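Local coordinates for hypothetical protein (Lactobacillus plantarum, PDB 2IAY) that is of unknown function but probably has a role in amino-acid metabolism, at residues Y26-L31 and R108-T113. Numbering follows the deposited sequence. Where two conformers were deposited one is given.
Sequences YTLMDL and RDILTT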
ATOM      1  N   TYR A  26     -11.960  11.504   4.718  1.00  6.83           N
ATOM      2  CA  TYR A  26     -11.099  12.610   5.107  1.00  7.68           C
ATOM      3  C   TYR A  26      -9.807  12.091   5.719  1.00  8.33           C
ATOM      4  O   TYR A  26      -8.792  12.761   5.643  1.00  8.54           O
ATOM      5  CB  TYR A  26     -11.802  13.596   6.069  1.00  8.93           C
ATOM      6  CG  TYR A  26     -12.994  14.310   5.446  1.00 12.00           C
ATOM      7  CD1 TYR A  26     -12.976  14.801   4.162  1.00 13.59           C
ATOM      8  CD2 TYR A  26     -14.153  14.481   6.201  1.00 14.97           C
ATOM      9  CE1 TYR A  26     -14.138  15.441   3.627  1.00 15.01           C
ATOM     10  CE2 TYR A  26     -15.225  15.110   5.738  1.00 18.09           C
ATOM     11  CZ  TYR A  26     -15.229  15.571   4.473  1.00 17.60           C
ATOM     12  OH  TYR A  26     -16.400  16.192   4.085  1.00 22.57           O
ATOM     13  N   THR A  27      -9.854  10.934   6.372  1.00  7.23           N
ATOM     14  CA  THR A  27      -8.649  10.335   6.907  1.00  7.88           C
ATOM     15  C   THR A  27      -7.723   9.856   5.780  1.00  7.78           C
ATOM     16  O   THR A  27      -6.498  10.083   5.815  1.00  8.32           O
ATOM     17  CB  THR A  27      -8.971   9.228   7.883  1.00  8.63           C
ATOM     18  OG1 THR A  27      -9.822   9.777   8.876  1.00  9.67           O
ATOM     19  CG2 THR A  27      -7.687   8.673   8.560  1.00 11.60           C
ATOM     20  N   LEU A  28      -8.295   9.221   4.759  1.00  7.91           N
ATOM     21  CA  LEU A  28      -7.497   8.845   3.579  1.00  7.68           C
ATOM     22  C   LEU A  28      -6.774  10.070   3.029  1.00  7.58           C
ATOM     23  O   LEU A  28      -5.573  10.047   2.732  1.00  7.99           O
ATOM     24  CB  LEU A  28      -8.346   8.173   2.498  1.00  8.07           C
ATOM     25  CG  LEU A  28      -8.836   6.769   2.841  1.00  7.49           C
ATOM     26  CD1 LEU A  28      -9.862   6.365   1.823  1.00 10.73           C
ATOM     27  CD2 LEU A  28      -7.702   5.744   2.880  1.00  8.84           C
HETATM   28  N   MSE A  29      -7.507  11.169   2.861  1.00  8.14           N
HETATM   29  CA  MSE A  29      -6.945  12.409   2.321  0.67  7.16           C
HETATM   30  C   MSE A  29      -5.850  12.916   3.222  1.00  7.82           C
HETATM   31  O   MSE A  29      -4.802  13.352   2.786  1.00  9.34           O
HETATM   32  CB  MSE A  29      -8.045  13.486   2.197  0.67  7.71           C
HETATM   33  CG  MSE A  29      -9.027  13.120   1.110  0.67  7.52           C
HETATM   34 SE   MSE A  29     -10.454  14.418   0.951  0.50 14.67          SE
HETATM   35  CE  MSE A  29     -11.029  13.866  -0.856  0.67 17.29           C
ATOM     36  N   ASP A  30      -6.099  12.880   4.519  1.00  8.64           N
ATOM     37  CA  ASP A  30      -5.127  13.351   5.506  1.00  8.86           C
ATOM     38  C   ASP A  30      -3.820  12.557   5.471  1.00  9.86           C
ATOM     39  O   ASP A  30      -2.765  13.096   5.776  1.00 13.08           O
ATOM     40  CB  ASP A  30      -5.736  13.309   6.920  1.00  9.69           C
ATOM     41  CG  ASP A  30      -4.892  14.048   7.946  1.00 10.84           C
ATOM     42  OD1 ASP A  30      -4.588  15.236   7.670  1.00 11.74           O
ATOM     43  OD2 ASP A  30      -4.571  13.460   9.029  1.00 12.16           O
ATOM     44  N   LEU A  31      -3.877  11.286   5.082  1.00  9.11           N
ATOM     45  CA  LEU A  31      -2.688  10.431   4.979  1.00  9.23           C
ATOM     46  C   LEU A  31      -2.070  10.452   3.595  1.00  9.77           C
ATOM     47  O   LEU A  31      -1.122   9.693   3.357  1.00 12.56           O
ATOM     48  CB  LEU A  31      -3.035   8.987   5.396  1.00 10.48           C
ATOM     49  CG  LEU A  31      -2.978   8.677   6.899  1.00 11.06           C
ATOM     50  CD1 LEU A  31      -1.593   8.649   7.445  1.00 13.40           C
ATOM     51  CD2 LEU A  31      -3.820   9.596   7.787  1.00 11.77           C
ATOM     52  N   ARG A 108      -4.138   5.268  12.145  1.00  8.53           N
ATOM     53  CA  ARG A 108      -5.196   6.189  11.733  0.50  8.67           C
ATOM     54  C   ARG A 108      -6.433   5.476  11.175  1.00  7.30           C
ATOM     55  O   ARG A 108      -7.232   6.063  10.487  1.00  9.31           O
ATOM     56  CB  ARG A 108      -4.642   7.246  10.784  0.50  8.97           C
ATOM     57  CG  ARG A 108      -3.430   7.993  11.345  0.50 10.71           C
ATOM     58  CD  ARG A 108      -3.798   9.042  12.377  0.50 12.23           C
ATOM     59  NE  ARG A 108      -4.428  10.177  11.719  0.50  9.24           N
ATOM     60  CZ  ARG A 108      -5.726  10.483  11.763  0.50  9.32           C
ATOM     61  NH1 ARG A 108      -6.609   9.820  12.533  0.50 11.33           N
ATOM     62  NH2 ARG A 108      -6.145  11.503  11.049  0.50 10.35           N
ATOM     63  N   ASP A 109      -6.615   4.193  11.514  1.00  8.42           N
ATOM     64  CA  ASP A 109      -7.858   3.483  11.177  1.00  9.03           C
ATOM     65  C   ASP A 109      -8.093   3.355   9.685  1.00  8.57           C
ATOM     66  O   ASP A 109      -9.222   3.470   9.221  1.00  8.98           O
ATOM     67  CB  ASP A 109      -9.088   4.085  11.903  1.00 10.14           C
ATOM     68  CG  ASP A 109     -10.378   3.278  11.742  1.00 10.83           C
ATOM     69  OD1 ASP A 109     -10.330   2.045  11.801  1.00 10.99           O
ATOM     70  OD2 ASP A 109     -11.472   3.876  11.574  1.00 12.78           O
ATOM     71  N   ILE A 110      -7.020   3.065   8.945  1.00  7.73           N
ATOM     72  CA  ILE A 110      -7.125   2.738   7.532  1.00  7.19           C
ATOM     73  C   ILE A 110      -6.962   1.245   7.306  1.00  7.54           C
ATOM     74  O   ILE A 110      -7.775   0.642   6.586  1.00  7.95           O
ATOM     75  CB  ILE A 110      -6.153   3.581   6.664  1.00  8.80           C
ATOM     76  CG1 ILE A 110      -6.519   5.099   6.780  1.00 10.16           C
ATOM     77  CG2 ILE A 110      -6.141   3.086   5.219  1.00  8.46           C
ATOM     78  CD1 ILE A 110      -5.464   6.041   6.256  1.00 12.29           C
ATOM     79  N   LEU A 111      -5.922   0.667   7.906  1.00  7.19           N
ATOM     80  CA  LEU A 111      -5.631  -0.773   7.813  1.00  7.59           C
ATOM     81  C   LEU A 111      -5.504  -1.362   9.208  1.00  7.89           C
ATOM     82  O   LEU A 111      -5.104  -0.654  10.140  1.00  8.75           O
ATOM     83  CB  LEU A 111      -4.308  -1.028   7.078  1.00  8.07           C
ATOM     84  CG  LEU A 111      -4.226  -0.571   5.623  1.00  7.31           C
ATOM     85  CD1 LEU A 111      -2.811  -0.859   5.080  1.00  8.61           C
ATOM     86  CD2 LEU A 111      -5.306  -1.259   4.763  1.00  9.45           C
ATOM     87  N   THR A 112      -5.756  -2.655   9.302  1.00  7.45           N
ATOM     88  CA  THR A 112      -5.352  -3.465  10.462  1.00  7.99           C
ATOM     89  C   THR A 112      -4.570  -4.673   9.969  1.00  8.32           C
ATOM     90  O   THR A 112      -4.528  -4.953   8.782  1.00  8.94           O
ATOM     91  CB  THR A 112      -6.534  -3.907  11.293  1.00  9.26           C
ATOM     92  OG1 THR A 112      -7.369  -4.753  10.499  1.00 10.12           O
ATOM     93  CG2 THR A 112      -7.288  -2.724  11.847  1.00 10.06           C
ATOM     94  N   THR A 113      -3.917  -5.369  10.877  1.00  8.61           N
ATOM     95  CA  THR A 113      -3.333  -6.662  10.552  0.50  7.71           C
ATOM     96  C   THR A 113      -3.622  -7.621  11.705  1.00  8.63           C
ATOM     97  O   THR A 113      -4.149  -7.234  12.744  1.00  9.33           O
ATOM     98  CB  THR A 113      -1.816  -6.514  10.172  0.50  9.52           C
ATOM     99  OG1 THR A 113      -1.269  -7.747   9.709  0.50  7.73           O
ATOM    100  CG2 THR A 113      -0.990  -6.018  11.316  0.50 11.31           C
TER
HETATM  101  O   HOH W   1      -8.912  11.936  11.410  1.00 21.43           O
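The guanidinium of Arg-108, in the conformer described here, has the methyl CG2 of Thr-27 over one face, 3.9 Å above the plane and displaced from the centre of the group, while its edge receives Asp-30 OD2 and a water. The salt bridge is single-pronged: Arg-108 NH2 donates to Asp-30 OD2 at 3.2 Å with a nearly straight N-H...O angle of 164°. That oxygen lies in the guanidinium plane, but the nitrogen approaches it from the anti side, 29° out of the carboxylate plane, and the two flat groups are turned 67° apart, so they do not pair side by side. The water accepts from Arg-108 NH2 at 2.8 Å and reaches Thr-27 OG1 weakly. Arg-108 CB and CG lie against Leu-31 CD2, both at 3.9 Å; beyond them the chain bends at chi2 and chi3, turning the guanidinium back over Thr-27 CG2 and up to Asp-30. Thr-27 CG2, anti to the backbone N, also lies 3.3 Å from the carbonyl O of Arg-108.

Deeper in, the contact becomes apolar. Ile-110 sends CD1 to within 3.7 Å of Leu-31 CG, and its CG2 meets Leu-28 CD2 at 3.9 Å. An alanine in place of Ile-110 would probably open a gap between the two leucines and deprive Phe-105 and Met-61 of a packing partner. Asp-109, by contrast, turns to Lys-24, Thr-22 and Ser-20.

The pattern, a surface salt bridge bordering a largely buried aliphatic cluster, is tertiary packing: it joins the short helix 25-30 to the turn between helix 92-107 and strand 111-113, an edge of the three-stranded antiparallel sheet in this alpha+beta fold.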